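Local coordinates for protein hypothetical glycoside hydrolase (Parabacteroides distasonis, PDB 3TAW) that is of unknown function but belongs to a family of carbohydrate-active proteins with a five-bladed beta-propeller fold, at residues Val208-Ser213 with Asp220-Glu225; Phe17-Gly22 with Gln306-Phe311; Met38-Val43 with Pro104-Gln109. One frame throughout, in Å; residues are numbered along the deposited sequence.

In the fold
The three contacts lie far apart on what is probably a five-bladed beta-propeller, their centres 33 to 36 Å from one another, and none touches another. Contact 2 joins residues 17-22, near the start of the chain, to residues 306-311, near its end, and so brackets most of the sequence; contacts 3 and 1 follow each other within that span. Contact 3 ties the hairpin of strands 33-36 and 41-44 to the connection between two four-stranded antiparallel sheets, and contact 1 is the hairpin of strands 209-213 and 220-221. Contacts 1 and 2 flank the chain's centre from opposite sides. Each thus joins different parts of the fold.

Contact 1: Val208-Ser213 with Asp220-Glu225; sequences VYAATS and DPLLDE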
loop_
_atom_site.group_PDB
_atom_site.type_symbol
_atom_site.label_atom_id
_atom_site.label_comp_id
_atom_site.label_asym_id
_atom_site.label_seq_id
_atom_site.Cartn_x
_atom_site.Cartn_y
_atom_site.Cartn_z
ATOM N N VAL A 208 -13.680 1.868 1.519
ATOM C CA VAL A 208 -12.744 2.405 2.490
ATOM C C VAL A 208 -13.373 2.281 3.894
ATOM O O VAL A 208 -14.397 2.917 4.221
ATOM C CB VAL A 208 -12.364 3.854 2.155
ATOM C CG1 VAL A 208 -11.486 4.450 3.261
ATOM C CG2 VAL A 208 -11.644 3.896 0.799
ATOM N N TYR A 209 -12.769 1.419 4.696
ATOM C CA TYR A 209 -13.147 1.168 6.073
ATOM C C TYR A 209 -12.122 1.859 6.982
ATOM O O TYR A 209 -11.195 2.520 6.501
ATOM C CB TYR A 209 -13.093 -0.351 6.349
ATOM C CG TYR A 209 -13.898 -1.216 5.407
ATOM C CD1 TYR A 209 -15.280 -1.272 5.488
ATOM C CD2 TYR A 209 -13.279 -2.010 4.444
ATOM C CE1 TYR A 209 -16.016 -2.087 4.637
ATOM C CE2 TYR A 209 -14.018 -2.833 3.593
ATOM C CZ TYR A 209 -15.374 -2.864 3.687
ATOM O OH TYR A 209 -16.130 -3.689 2.851
ATOM N N ALA A 210 -12.259 1.698 8.297
ATOM C CA ALA A 210 -11.241 2.218 9.203
ATOM C C ALA A 210 -11.069 1.340 10.431
ATOM O O ALA A 210 -11.858 0.422 10.641
ATOM C CB ALA A 210 -11.566 3.663 9.613
ATOM N N ALA A 211 -10.022 1.621 11.212
ATOM C CA ALA A 211 -9.782 0.908 12.453
ATOM C C ALA A 211 -8.934 1.742 13.368
ATOM O O ALA A 211 -8.167 2.595 12.921
ATOM C CB ALA A 211 -9.098 -0.437 12.184
ATOM N N THR A 212 -9.084 1.491 14.662
ATOM C CA THR A 212 -8.260 2.138 15.667
ATOM C C THR A 212 -7.442 1.119 16.461
ATOM O O THR A 212 -7.734 -0.086 16.483
ATOM C CB THR A 212 -9.134 2.982 16.612
ATOM O OG1 THR A 212 -10.049 2.131 17.318
ATOM C CG2 THR A 212 -9.907 4.028 15.827
ATOM N N SER A 213 -6.427 1.615 17.148
ATOM C CA SER A 213 -5.566 0.779 17.981
ATOM C C SER A 213 -4.916 1.629 19.053
ATOM O O SER A 213 -4.658 2.817 18.840
ATOM C CB SER A 213 -4.450 0.155 17.134
ATOM O OG SER A 213 -3.552 -0.633 17.905
ATOM N N ASP A 220 -9.063 -2.445 15.971
ATOM C CA ASP A 220 -10.516 -2.582 16.071
ATOM C C ASP A 220 -11.178 -1.864 14.897
ATOM O O ASP A 220 -11.171 -0.624 14.823
ATOM C CB ASP A 220 -11.027 -1.966 17.372
ATOM C CG ASP A 220 -10.484 -2.663 18.609
ATOM O OD1 ASP A 220 -10.429 -3.918 18.637
ATOM O OD2 ASP A 220 -10.166 -1.934 19.577
ATOM N N PRO A 221 -11.762 -2.630 13.974
ATOM C CA PRO A 221 -12.485 -2.026 12.849
ATOM C C PRO A 221 -13.663 -1.205 13.327
ATOM O O PRO A 221 -14.342 -1.601 14.284
ATOM C CB PRO A 221 -12.961 -3.236 12.054
ATOM C CG PRO A 221 -11.956 -4.268 12.357
ATOM C CD PRO A 221 -11.690 -4.091 13.835
ATOM N N LEU A 222 -13.885 -0.064 12.692
ATOM C CA LEU A 222 -15.036 0.756 13.015
ATOM C C LEU A 222 -16.297 0.065 12.504
ATOM O O LEU A 222 -16.323 -0.444 11.382
ATOM C CB LEU A 222 -14.894 2.125 12.380
ATOM C CG LEU A 222 -14.153 3.184 13.193
ATOM C CD1 LEU A 222 -12.921 2.680 13.862
ATOM C CD2 LEU A 222 -13.913 4.436 12.371
ATOM N N LEU A 223 -17.343 0.074 13.325
ATOM C CA LEU A 223 -18.585 -0.632 13.011
ATOM C C LEU A 223 -19.779 0.305 12.956
ATOM O O LEU A 223 -19.760 1.396 13.527
ATOM C CB LEU A 223 -18.869 -1.719 14.063
ATOM C CG LEU A 223 -17.778 -2.749 14.347
ATOM C CD1 LEU A 223 -18.242 -3.737 15.457
ATOM C CD2 LEU A 223 -17.389 -3.499 13.056
ATOM N N ASP A 224 -20.809 -0.141 12.249
ATOM C CA ASP A 224 -22.093 0.556 12.227
ATOM C C ASP A 224 -22.965 0.022 13.368
ATOM O O ASP A 224 -22.510 -0.771 14.195
ATOM C CB ASP A 224 -22.772 0.424 10.846
ATOM C CG ASP A 224 -23.243 -0.993 10.519
ATOM O OD1 ASP A 224 -23.376 -1.853 11.419
ATOM O OD2 ASP A 224 -23.494 -1.255 9.319
ATOM N N GLU A 225 -24.223 0.454 13.410
ATOM C CA GLU A 225 -25.132 0.082 14.501
ATOM C C GLU A 225 -25.507 -1.409 14.536
ATOM O O GLU A 225 -25.913 -1.925 15.576
ATOM C CB GLU A 225 -26.411 0.933 14.429
ATOM C CG GLU A 225 -27.286 0.681 13.188
ATOM C CD GLU A 225 -26.860 1.469 11.937
ATOM O OE1 GLU A 225 -25.701 1.952 11.863
ATOM O OE2 GLU A 225 -27.708 1.609 11.019
HETATM O O HOH W 1 -14.741 0.456 9.198
HETATM O O HOH W 2 -9.080 0.730 19.559
#
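Asp220 begins the pairing with Thr212, an antiparallel hydrogen-bonded pair. Asp220 N donates to Thr212 O over 2.8 Å, nearly straight at 170°, and Thr212 N returns a bond of 3.0 Å to Asp220 O. The two side chains emerge on the same face of the sheet, where one water joins them: it lies 2.8 Å from Thr212 OG1 and donates to Asp220 OD2 at 2.9 Å. With chi1 at 63°, the threonine turns OG1 to this water and leaves CG2 for a different neighbour. A branched threonine suits the extended chain and serves both purposes.

Pro221 comes next, opposite Ala211 in a non-hydrogen-bonded pair whose CA atoms are 4.0 Å apart. Proline fits here because the site asks for no N-H toward the partner strand, and the small alanine permits so close an approach. The carbonyl of Pro221 instead accepts from Tyr167 OH, linking the hairpin to helix 166-169.

Leu222 closes the ladder. Its N donates to Ala210 O over 2.9 Å, arriving 42° out of the carbonyl plane. Its two methyls bridge alternate residues on one face of strand 209-213: CD2 meets Ala210 CB at 3.7 Å, while CD1 lies 3.8 Å from Thr212 CG2, the leucine and threonine side chains crossing at about a right angle. Beyond this point the two chains part, and a water takes over, accepting from Ala210 N and donating to Leu222 O.

Strand 220-221 is thus the outer member of a blade-like row that continues inward through strands 209-213, 199-203 and 179-186. Three main-chain bonds fix the register, whereas the side chains add an apolar contact through Leu222 and a water-mediated one between Asp220 and Thr212, consistent with a short edge strand that is only partly buried.

Contact 2: Phe17-Gly22 with Gln306-Phe311; sequences FERPTG and QPTDDF
Arg19 and Asp309 have the nearest CA atoms of the two segments, yet these are 9.9 Å apart, too far for main-chain pairing. The gap is spanned by Arg19, long enough to cross it: its chain runs extended from CG to NE (chi3 175°) and delivers the guanidinium to the turn before helix 310-313. NH2 makes a weak bond of 2.9 Å to Gln306 O, its angle at hydrogen only 120°, and its stronger partner is Glu312, with which it forms a salt bridge. Thr308 covers one face of the guanidinium, with CB 3.7 Å above the plane toward the rim. The same threonine sends its OG1 proton to Gln306 O at 2.9 Å, so this carbonyl is gripped twice.

The segments also bear on how the fold closes. Glu18 is hydrogen-bonded through its backbone to Val349 of strand 344-350, an arrangement consistent with the N-terminal chain lining the last blade of a propeller, and Arg19 then reaches over to the connection that leads, by way of helix 310-313, to strand 322-330.

In the plane of the guanidinium, at its edge, a water accepts from NH1 at 3.2 Å and from Gln306 N at 3.1 Å. Asp309 OD2 stays 4.1 Å from Arg19 NE, too far for a salt bridge, and the guanidinium and carboxylate planes are turned 80° from each other; the carboxylate would still offer a favourable charge. Asp309 CB rests on one face of the Phe311 ring.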
loop_
_atom_site.group_PDB
_atom_site.type_symbol
_atom_site.label_atom_id
_atom_site.label_comp_id
_atom_site.label_asym_id
_atom_site.label_seq_id
_atom_site.Cartn_x
_atom_site.Cartn_y
_atom_site.Cartn_z
ATOM N N PHE A 17 2.527 15.619 -9.394
ATOM C CA PHE A 17 3.416 14.490 -9.663
ATOM C C PHE A 17 3.800 14.402 -11.134
ATOM O O PHE A 17 2.968 14.629 -12.020
ATOM C CB PHE A 17 2.800 13.170 -9.201
ATOM C CG PHE A 17 2.887 12.969 -7.732
ATOM C CD1 PHE A 17 4.105 12.679 -7.143
ATOM C CD2 PHE A 17 1.763 13.112 -6.923
ATOM C CE1 PHE A 17 4.204 12.496 -5.771
ATOM C CE2 PHE A 17 1.848 12.934 -5.559
ATOM C CZ PHE A 17 3.069 12.630 -4.969
ATOM N N GLU A 18 5.070 14.099 -11.375
ATOM C CA GLU A 18 5.579 13.900 -12.727
ATOM C C GLU A 18 6.509 12.700 -12.715
ATOM O O GLU A 18 7.344 12.560 -11.825
ATOM C CB GLU A 18 6.366 15.115 -13.213
ATOM C CG GLU A 18 5.641 16.425 -13.035
ATOM C CD GLU A 18 6.308 17.582 -13.746
ATOM O OE1 GLU A 18 7.441 17.429 -14.252
ATOM O OE2 GLU A 18 5.673 18.652 -13.815
ATOM N N ARG A 19 6.353 11.830 -13.701
ATOM C CA ARG A 19 7.319 10.757 -13.926
ATOM C C ARG A 19 8.626 11.371 -14.421
ATOM O O ARG A 19 8.623 12.076 -15.419
ATOM C CB ARG A 19 6.803 9.806 -15.007
ATOM C CG ARG A 19 5.499 9.106 -14.669
ATOM C CD ARG A 19 4.825 8.589 -15.936
ATOM N NE ARG A 19 3.623 7.795 -15.674
ATOM C CZ ARG A 19 2.427 8.312 -15.412
ATOM N NH1 ARG A 19 2.244 9.628 -15.371
ATOM N NH2 ARG A 19 1.388 7.519 -15.198
ATOM N N PRO A 20 9.753 11.111 -13.747
ATOM C CA PRO A 20 11.006 11.672 -14.290
ATOM C C PRO A 20 11.284 11.082 -15.645
ATOM O O PRO A 20 11.114 9.875 -15.834
ATOM C CB PRO A 20 12.071 11.225 -13.270
ATOM C CG PRO A 20 11.280 10.916 -12.019
ATOM C CD PRO A 20 9.987 10.329 -12.518
ATOM N N THR A 21 11.716 11.922 -16.586
ATOM C CA THR A 21 11.826 11.515 -17.987
ATOM C C THR A 21 12.715 10.278 -18.168
ATOM O O THR A 21 13.878 10.264 -17.756
ATOM C CB THR A 21 12.357 12.682 -18.859
ATOM O OG1 THR A 21 11.585 13.881 -18.598
ATOM C CG2 THR A 21 12.273 12.332 -20.354
ATOM N N GLY A 22 12.143 9.238 -18.771
ATOM C CA GLY A 22 12.895 8.054 -19.174
ATOM C C GLY A 22 13.378 7.089 -18.111
ATOM O O GLY A 22 14.032 6.117 -18.463
ATOM N N GLN A 306 -2.783 8.137 -13.780
ATOM C CA GLN A 306 -3.454 7.097 -14.565
ATOM C C GLN A 306 -2.429 6.363 -15.429
ATOM O O GLN A 306 -1.360 6.913 -15.711
ATOM C CB GLN A 306 -4.564 7.703 -15.451
ATOM C CG GLN A 306 -4.059 8.587 -16.584
ATOM C CD GLN A 306 -5.170 9.031 -17.544
ATOM O OE1 GLN A 306 -5.410 10.220 -17.684
ATOM N NE2 GLN A 306 -5.843 8.089 -18.187
ATOM N N PRO A 307 -2.733 5.113 -15.810
ATOM C CA PRO A 307 -1.797 4.403 -16.698
ATOM C C PRO A 307 -1.545 5.183 -17.988
ATOM O O PRO A 307 -2.492 5.594 -18.679
ATOM C CB PRO A 307 -2.492 3.080 -16.954
ATOM C CG PRO A 307 -3.324 2.862 -15.744
ATOM C CD PRO A 307 -3.848 4.237 -15.399
ATOM N N THR A 308 -0.266 5.381 -18.293
ATOM C CA THR A 308 0.162 6.228 -19.404
ATOM C C THR A 308 1.208 5.519 -20.246
ATOM O O THR A 308 1.024 5.363 -21.457
ATOM C CB THR A 308 0.700 7.554 -18.875
ATOM O OG1 THR A 308 -0.329 8.171 -18.063
ATOM C CG2 THR A 308 1.108 8.495 -20.023
ATOM N N ASP A 309 2.296 5.081 -19.615
ATOM C CA ASP A 309 3.304 4.279 -20.316
ATOM C C ASP A 309 2.796 2.851 -20.563
ATOM O O ASP A 309 1.932 2.358 -19.844
ATOM C CB ASP A 309 4.633 4.286 -19.549
ATOM C CG ASP A 309 5.294 5.645 -19.570
ATOM O OD1 ASP A 309 5.162 6.316 -20.612
ATOM O OD2 ASP A 309 5.916 6.063 -18.560
ATOM N N ASP A 310 3.336 2.191 -21.584
ATOM C CA ASP A 310 2.816 0.875 -21.981
ATOM C C ASP A 310 2.915 -0.186 -20.872
ATOM O O ASP A 310 2.036 -1.046 -20.746
ATOM C CB ASP A 310 3.448 0.386 -23.305
ATOM C CG ASP A 310 4.980 0.240 -23.249
ATOM O OD1 ASP A 310 5.633 0.661 -22.281
ATOM O OD2 ASP A 310 5.538 -0.319 -24.216
ATOM N N PHE A 311 3.954 -0.108 -20.045
ATOM C CA PHE A 311 4.118 -1.060 -18.937
ATOM C C PHE A 311 3.226 -0.773 -17.716
ATOM O O PHE A 311 3.178 -1.575 -16.782
ATOM C CB PHE A 311 5.591 -1.117 -18.518
ATOM C CG PHE A 311 6.170 0.214 -18.172
ATOM C CD1 PHE A 311 5.986 0.751 -16.899
ATOM C CD2 PHE A 311 6.925 0.920 -19.085
ATOM C CE1 PHE A 311 6.518 1.970 -16.553
ATOM C CE2 PHE A 311 7.474 2.174 -18.738
ATOM C CZ PHE A 311 7.265 2.687 -17.466
HETATM O O HOH W 3 -0.846 10.200 -15.044
#

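Contact 3: Met38-Val43 with Pro104-Gln109; sequences MREDSV and PAKDNQ
The turn of the hairpin formed by strands 33-36 and 41-44 carries Met38 and Glu40 against Pro104 and Lys106, which belong to the loop leading into helix 110-113. Met38, present as selenomethionine, provides the apolar half. Its CG stands opposite the backbone N (chi1 177°), and a bend at chi3 (79°) lets the chain lie obliquely across the proline ring, with SE 3.7 Å from Pro104 CG and 3.9 Å from Pro104 CB. A long, flexible side chain and a rigid ring fit each other well here, and Arg82 of strand 81-88 touches both.

Glu40 and Asp41 together face Cys36 in a G1 beta bulge. Glu40 takes the left-handed backbone conformation (phi 53°) that is usual at the first position of this bulge, and its side chain extends toward the other loop. That loop connects two four-stranded antiparallel sheets, successive blades of the probable propeller, so the contact ties the small hairpin to the junction between them.

Lys106 supplies the polar half from the centre of an inverse gamma turn, marked by a weak bond of 3.0 Å from Asp107 N to Ala105 O. Its chain, extended beyond CG, crosses that of Glu40 at about a right angle, and NZ forms a salt bridge with Glu40 OE2 at 2.9 Å, weak as a hydrogen bond. A water accepts from Lys106 NZ at 3.2 Å and donates to Met38 O at 3.1 Å. Farther along, Asp107 OD1 accepts from Gln109 N over 2.9 Å, an Asx turn that shapes the approach to the helix, while OD2 of the same aspartate pairs with Lys158.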
loop_
_atom_site.group_PDB
_atom_site.type_symbol
_atom_site.label_atom_id
_atom_site.label_comp_id
_atom_site.label_asym_id
_atom_site.label_seq_id
_atom_site.Cartn_x
_atom_site.Cartn_y
_atom_site.Cartn_z
HETATM N N MSE A 38 10.311 -21.832 3.497
HETATM C CA MSE A 38 8.973 -22.415 3.331
HETATM C C MSE A 38 9.059 -23.640 2.419
HETATM O O MSE A 38 8.533 -24.708 2.763
HETATM C CB MSE A 38 7.985 -21.377 2.764
HETATM C CG MSE A 38 6.577 -21.919 2.492
HETATM SE SE MSE A 38 5.431 -20.637 1.641
HETATM C CE MSE A 38 6.048 -20.798 -0.153
ATOM N N ARG A 39 9.708 -23.472 1.261
ATOM C CA ARG A 39 9.907 -24.539 0.273
ATOM C C ARG A 39 11.074 -25.461 0.644
ATOM O O ARG A 39 11.145 -26.614 0.188
ATOM C CB ARG A 39 10.190 -23.929 -1.117
ATOM C CG ARG A 39 9.125 -22.958 -1.670
ATOM C CD ARG A 39 7.873 -23.692 -2.082
ATOM N NE ARG A 39 6.952 -22.879 -2.877
ATOM C CZ ARG A 39 5.669 -23.200 -3.059
ATOM N NH1 ARG A 39 5.181 -24.290 -2.494
ATOM N NH2 ARG A 39 4.865 -22.424 -3.779
ATOM N N GLU A 40 12.000 -24.952 1.471
ATOM C CA GLU A 40 13.287 -25.631 1.718
ATOM C C GLU A 40 13.955 -25.932 0.378
ATOM O O GLU A 40 14.332 -27.067 0.055
ATOM C CB GLU A 40 13.146 -26.865 2.627
ATOM C CG GLU A 40 12.641 -26.428 4.015
ATOM C CD GLU A 40 12.587 -27.487 5.069
ATOM O OE1 GLU A 40 12.763 -28.690 4.767
ATOM O OE2 GLU A 40 12.349 -27.091 6.243
ATOM N N ASP A 41 14.141 -24.865 -0.381
ATOM C CA ASP A 41 14.653 -24.965 -1.738
ATOM C C ASP A 41 15.137 -23.612 -2.200
ATOM O O ASP A 41 14.580 -22.579 -1.807
ATOM C CB ASP A 41 13.531 -25.448 -2.682
ATOM C CG ASP A 41 14.045 -25.827 -4.059
ATOM O OD1 ASP A 41 15.175 -26.341 -4.139
ATOM O OD2 ASP A 41 13.286 -25.654 -5.045
ATOM N N SER A 42 16.142 -23.583 -3.068
ATOM C CA SER A 42 16.523 -22.324 -3.695
ATOM C C SER A 42 15.480 -21.931 -4.748
ATOM O O SER A 42 15.146 -22.740 -5.647
ATOM C CB SER A 42 17.897 -22.411 -4.328
ATOM O OG SER A 42 18.215 -21.209 -5.003
ATOM N N VAL A 43 14.984 -20.702 -4.627
ATOM C CA VAL A 43 13.889 -20.201 -5.436
ATOM C C VAL A 43 14.270 -18.885 -6.112
ATOM O O VAL A 43 14.957 -18.042 -5.512
ATOM C CB VAL A 43 12.667 -19.978 -4.486
ATOM C CG1 VAL A 43 11.601 -19.113 -5.123
ATOM C CG2 VAL A 43 12.132 -21.327 -3.978
ATOM N N PRO A 104 7.347 -15.570 3.672
ATOM C CA PRO A 104 6.731 -16.613 4.472
ATOM C C PRO A 104 7.805 -17.614 4.932
ATOM O O PRO A 104 8.828 -17.791 4.251
ATOM C CB PRO A 104 5.754 -17.268 3.494
ATOM C CG PRO A 104 6.393 -17.086 2.155
ATOM C CD PRO A 104 7.029 -15.712 2.237
ATOM N N ALA A 105 7.586 -18.252 6.079
ATOM C CA ALA A 105 8.595 -19.111 6.658
ATOM C C ALA A 105 7.919 -20.114 7.575
ATOM O O ALA A 105 6.694 -20.088 7.713
ATOM C CB ALA A 105 9.619 -18.267 7.430
ATOM N N LYS A 106 8.705 -20.991 8.195
ATOM C CA LYS A 106 8.162 -21.942 9.183
ATOM C C LYS A 106 8.191 -21.249 10.550
ATOM O O LYS A 106 8.942 -21.613 11.473
ATOM C CB LYS A 106 8.955 -23.258 9.138
ATOM C CG LYS A 106 8.773 -23.966 7.808
ATOM C CD LYS A 106 9.298 -25.402 7.776
ATOM C CE LYS A 106 9.004 -26.018 6.389
ATOM N NZ LYS A 106 9.498 -27.415 6.241
ATOM N N ASP A 107 7.381 -20.200 10.647
ATOM C CA ASP A 107 7.328 -19.340 11.830
ATOM C C ASP A 107 5.895 -19.327 12.354
ATOM O O ASP A 107 5.059 -20.132 11.913
ATOM C CB ASP A 107 7.860 -17.925 11.505
ATOM C CG ASP A 107 7.062 -17.216 10.416
ATOM O OD1 ASP A 107 5.891 -17.581 10.173
ATOM O OD2 ASP A 107 7.641 -16.295 9.788
ATOM N N ASN A 108 5.611 -18.422 13.285
ATOM C CA ASN A 108 4.294 -18.355 13.938
ATOM C C ASN A 108 3.123 -18.038 12.983
ATOM O O ASN A 108 1.970 -18.193 13.355
ATOM C CB ASN A 108 4.331 -17.318 15.082
ATOM C CG ASN A 108 4.684 -15.892 14.603
ATOM O OD1 ASN A 108 5.635 -15.680 13.834
ATOM N ND2 ASN A 108 3.955 -14.905 15.115
ATOM N N GLN A 109 3.419 -17.564 11.771
ATOM C CA GLN A 109 2.388 -17.187 10.808
ATOM C C GLN A 109 2.314 -18.126 9.629
ATOM O O GLN A 109 1.670 -17.805 8.633
ATOM C CB GLN A 109 2.608 -15.745 10.304
ATOM C CG GLN A 109 2.553 -14.724 11.397
ATOM C CD GLN A 109 1.257 -14.779 12.168
ATOM O OE1 GLN A 109 0.178 -14.825 11.584
ATOM N NE2 GLN A 109 1.354 -14.777 13.498
HETATM O O HOH W 4 9.220 -27.737 3.064
#